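Local coordinates for extracellular serine protease (Aeromonas sobria, PDB 3HJR), which cleaves peptide bonds after paired basic residues, one of them lysine, in the manner of kexin, and is a probable virulence factor that attacks host plasma proteins, at residues S461-I466 / T546-V551. Numbering follows the deposited sequence.
Sequences SSTTRI and TWRLEV
S462 and L549 face each other as a hydrogen-bonded pair of two antiparallel strands, 461-466 and 546-551, whose axes approach to 4.6 Å at 155°. L549 N reaches S462 O at 2.8 Å and S462 N returns a bond to L549 O; T464 and W547 repeat the exchange two residues on, with T464 N 3.0 Å from W547 O. In the non-hydrogen-bonded pairs between and beside them, CA-H groups lean on the same carbonyls, S461 CA lying 3.2 Å from L549 O. Strand 460-466 is an edge strand of a four-stranded antiparallel sheet in the P-domain, the β-sandwich that follows the subtilisin domain in furin-like proteases, and strand 545-553 joins it to strand 489-494. S462, T464, W547 and L549 point into the sandwich, toward strands 436-444 and 583-594, and T464 OG1 is hydrogen-bonded to Q441 NE2. I466 lays CG1 obliquely against the pyrrole side of the W547 indole, 3.7 Å from CD1, while NE1 of that ring is held by the carbonyl of A543. On the sheet face opposite S462 and T464, the side chains of T463 and R548 run side by side; T463 CG2 sits over one face of the guanidinium, 3.7 Å from NH1. A bend at chi3 (52°) brings R548 NE to E550 OE2, 2.9 Å away and nearly in the guanidinium plane, a salt bridge that helps set how the group is turned. R500 takes OE1, leaving the E550 carboxylate between two arginines, which would probably favour its ionised form. Farther along, T546 CG2 packs on T463 CB, and T546 OG1 is bonded to a water that also accepts a weak bond from R465 NE.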
loop_
_atom_site.group_PDB
_atom_site.type_symbol
_atom_site.label_atom_id
_atom_site.label_comp_id
_atom_site.label_asym_id
_atom_site.label_seq_id
_atom_site.Cartn_x
_atom_site.Cartn_y
_atom_site.Cartn_z
ATOM N N SER A 461 -16.633 -24.741 0.834
ATOM C CA SER A 461 -17.114 -23.781 -0.156
ATOM C C SER A 461 -18.489 -23.283 0.212
ATOM O O SER A 461 -19.332 -24.028 0.725
ATOM C CB SER A 461 -17.190 -24.455 -1.521
ATOM O OG SER A 461 -18.093 -25.535 -1.461
ATOM N N SER A 462 -18.716 -22.027 -0.104
ATOM C CA SER A 462 -20.030 -21.421 0.030
ATOM C C SER A 462 -20.164 -20.494 -1.147
ATOM O O SER A 462 -19.174 -19.874 -1.552
ATOM C CB SER A 462 -20.132 -20.631 1.328
ATOM O OG SER A 462 -21.442 -20.097 1.490
ATOM N N THR A 463 -21.386 -20.394 -1.681
ATOM C CA THR A 463 -21.605 -19.727 -2.945
ATOM C C THR A 463 -22.753 -18.743 -2.906
ATOM O O THR A 463 -23.660 -18.828 -2.077
ATOM C CB THR A 463 -21.871 -20.743 -4.066
ATOM O OG1 THR A 463 -23.057 -21.526 -3.795
ATOM C CG2 THR A 463 -20.714 -21.770 -4.193
ATOM N N THR A 464 -22.703 -17.812 -3.838
ATOM C CA THR A 464 -23.806 -16.890 -4.089
ATOM C C THR A 464 -23.809 -16.463 -5.544
ATOM O O THR A 464 -22.752 -16.250 -6.123
ATOM C CB THR A 464 -23.750 -15.636 -3.158
ATOM O OG1 THR A 464 -24.944 -14.849 -3.319
ATOM C CG2 THR A 464 -22.595 -14.712 -3.528
ATOM N N ARG A 465 -24.994 -16.322 -6.123
ATOM C CA ARG A 465 -25.111 -15.940 -7.524
ATOM C C ARG A 465 -25.406 -14.490 -7.643
ATOM O O ARG A 465 -26.372 -14.000 -7.067
ATOM C CB ARG A 465 -26.194 -16.731 -8.263
ATOM C CG ARG A 465 -26.115 -16.578 -9.786
ATOM C CD ARG A 465 -26.965 -17.563 -10.573
ATOM N NE ARG A 465 -26.881 -17.282 -12.007
ATOM C CZ ARG A 465 -27.632 -16.417 -12.647
ATOM N NH1 ARG A 465 -27.471 -16.251 -13.964
ATOM N NH2 ARG A 465 -28.549 -15.698 -11.998
ATOM N N ILE A 466 -24.564 -13.813 -8.409
ATOM C CA ILE A 466 -24.823 -12.445 -8.834
ATOM C C ILE A 466 -25.629 -12.518 -10.129
ATOM O O ILE A 466 -25.155 -13.044 -11.140
ATOM C CB ILE A 466 -23.478 -11.702 -9.048
ATOM C CG1 ILE A 466 -22.747 -11.467 -7.697
ATOM C CG2 ILE A 466 -23.690 -10.353 -9.759
ATOM C CD1 ILE A 466 -23.437 -10.467 -6.788
ATOM N N THR A 546 -22.055 -17.461 -10.495
ATOM C CA THR A 546 -21.811 -17.904 -9.150
ATOM C C THR A 546 -20.396 -17.595 -8.711
ATOM O O THR A 546 -19.416 -18.008 -9.376
ATOM C CB THR A 546 -22.125 -19.391 -9.039
ATOM O OG1 THR A 546 -23.538 -19.585 -9.181
ATOM C CG2 THR A 546 -21.793 -19.926 -7.665
ATOM N N TRP A 547 -20.308 -16.868 -7.602
ATOM C CA TRP A 547 -19.040 -16.607 -6.909
ATOM C C TRP A 547 -18.914 -17.576 -5.722
ATOM O O TRP A 547 -19.911 -17.885 -5.034
ATOM C CB TRP A 547 -19.008 -15.159 -6.417
ATOM C CG TRP A 547 -18.956 -14.149 -7.509
ATOM C CD1 TRP A 547 -19.977 -13.772 -8.315
ATOM C CD2 TRP A 547 -17.807 -13.409 -7.928
ATOM N NE1 TRP A 547 -19.537 -12.842 -9.229
ATOM C CE2 TRP A 547 -18.204 -12.609 -9.012
ATOM C CE3 TRP A 547 -16.460 -13.377 -7.521
ATOM C CZ2 TRP A 547 -17.327 -11.754 -9.667
ATOM C CZ3 TRP A 547 -15.596 -12.533 -8.156
ATOM C CH2 TRP A 547 -16.035 -11.717 -9.233
ATOM N N ARG A 548 -17.691 -18.034 -5.452
ATOM C CA ARG A 548 -17.464 -19.051 -4.439
ATOM C C ARG A 548 -16.411 -18.594 -3.440
ATOM O O ARG A 548 -15.287 -18.255 -3.830
ATOM C CB ARG A 548 -16.977 -20.345 -5.064
ATOM C CG ARG A 548 -17.681 -20.833 -6.314
ATOM C CD ARG A 548 -16.999 -22.049 -6.952
ATOM N NE ARG A 548 -16.807 -23.099 -5.962
ATOM C CZ ARG A 548 -17.681 -24.042 -5.661
ATOM N NH1 ARG A 548 -18.846 -24.121 -6.281
ATOM N NH2 ARG A 548 -17.387 -24.922 -4.724
ATOM N N LEU A 549 -16.767 -18.624 -2.168
ATOM C CA LEU A 549 -15.810 -18.463 -1.091
ATOM C C LEU A 549 -15.306 -19.838 -0.754
ATOM O O LEU A 549 -16.083 -20.755 -0.575
ATOM C CB LEU A 549 -16.453 -17.833 0.137
ATOM C CG LEU A 549 -15.430 -17.481 1.214
ATOM C CD1 LEU A 549 -14.672 -16.213 0.815
ATOM C CD2 LEU A 549 -16.101 -17.284 2.581
ATOM N N GLU A 550 -13.984 -20.008 -0.730
ATOM C CA GLU A 550 -13.397 -21.311 -0.408
ATOM C C GLU A 550 -12.374 -21.145 0.707
ATOM O O GLU A 550 -11.443 -20.371 0.579
ATOM C CB GLU A 550 -12.792 -21.965 -1.657
ATOM C CG GLU A 550 -13.881 -22.357 -2.659
ATOM C CD GLU A 550 -13.409 -23.205 -3.818
ATOM O OE1 GLU A 550 -12.248 -23.625 -3.833
ATOM O OE2 GLU A 550 -14.234 -23.466 -4.723
ATOM N N VAL A 551 -12.600 -21.846 1.811
ATOM C CA VAL A 551 -11.702 -21.837 2.957
ATOM C C VAL A 551 -11.104 -23.198 3.259
ATOM O O VAL A 551 -11.814 -24.196 3.334
ATOM C CB VAL A 551 -12.480 -21.371 4.211
ATOM C CG1 VAL A 551 -11.553 -21.347 5.423
ATOM C CG2 VAL A 551 -13.147 -20.017 3.966
HETATM O O HOH W 1 -24.348 -19.473 -11.801
#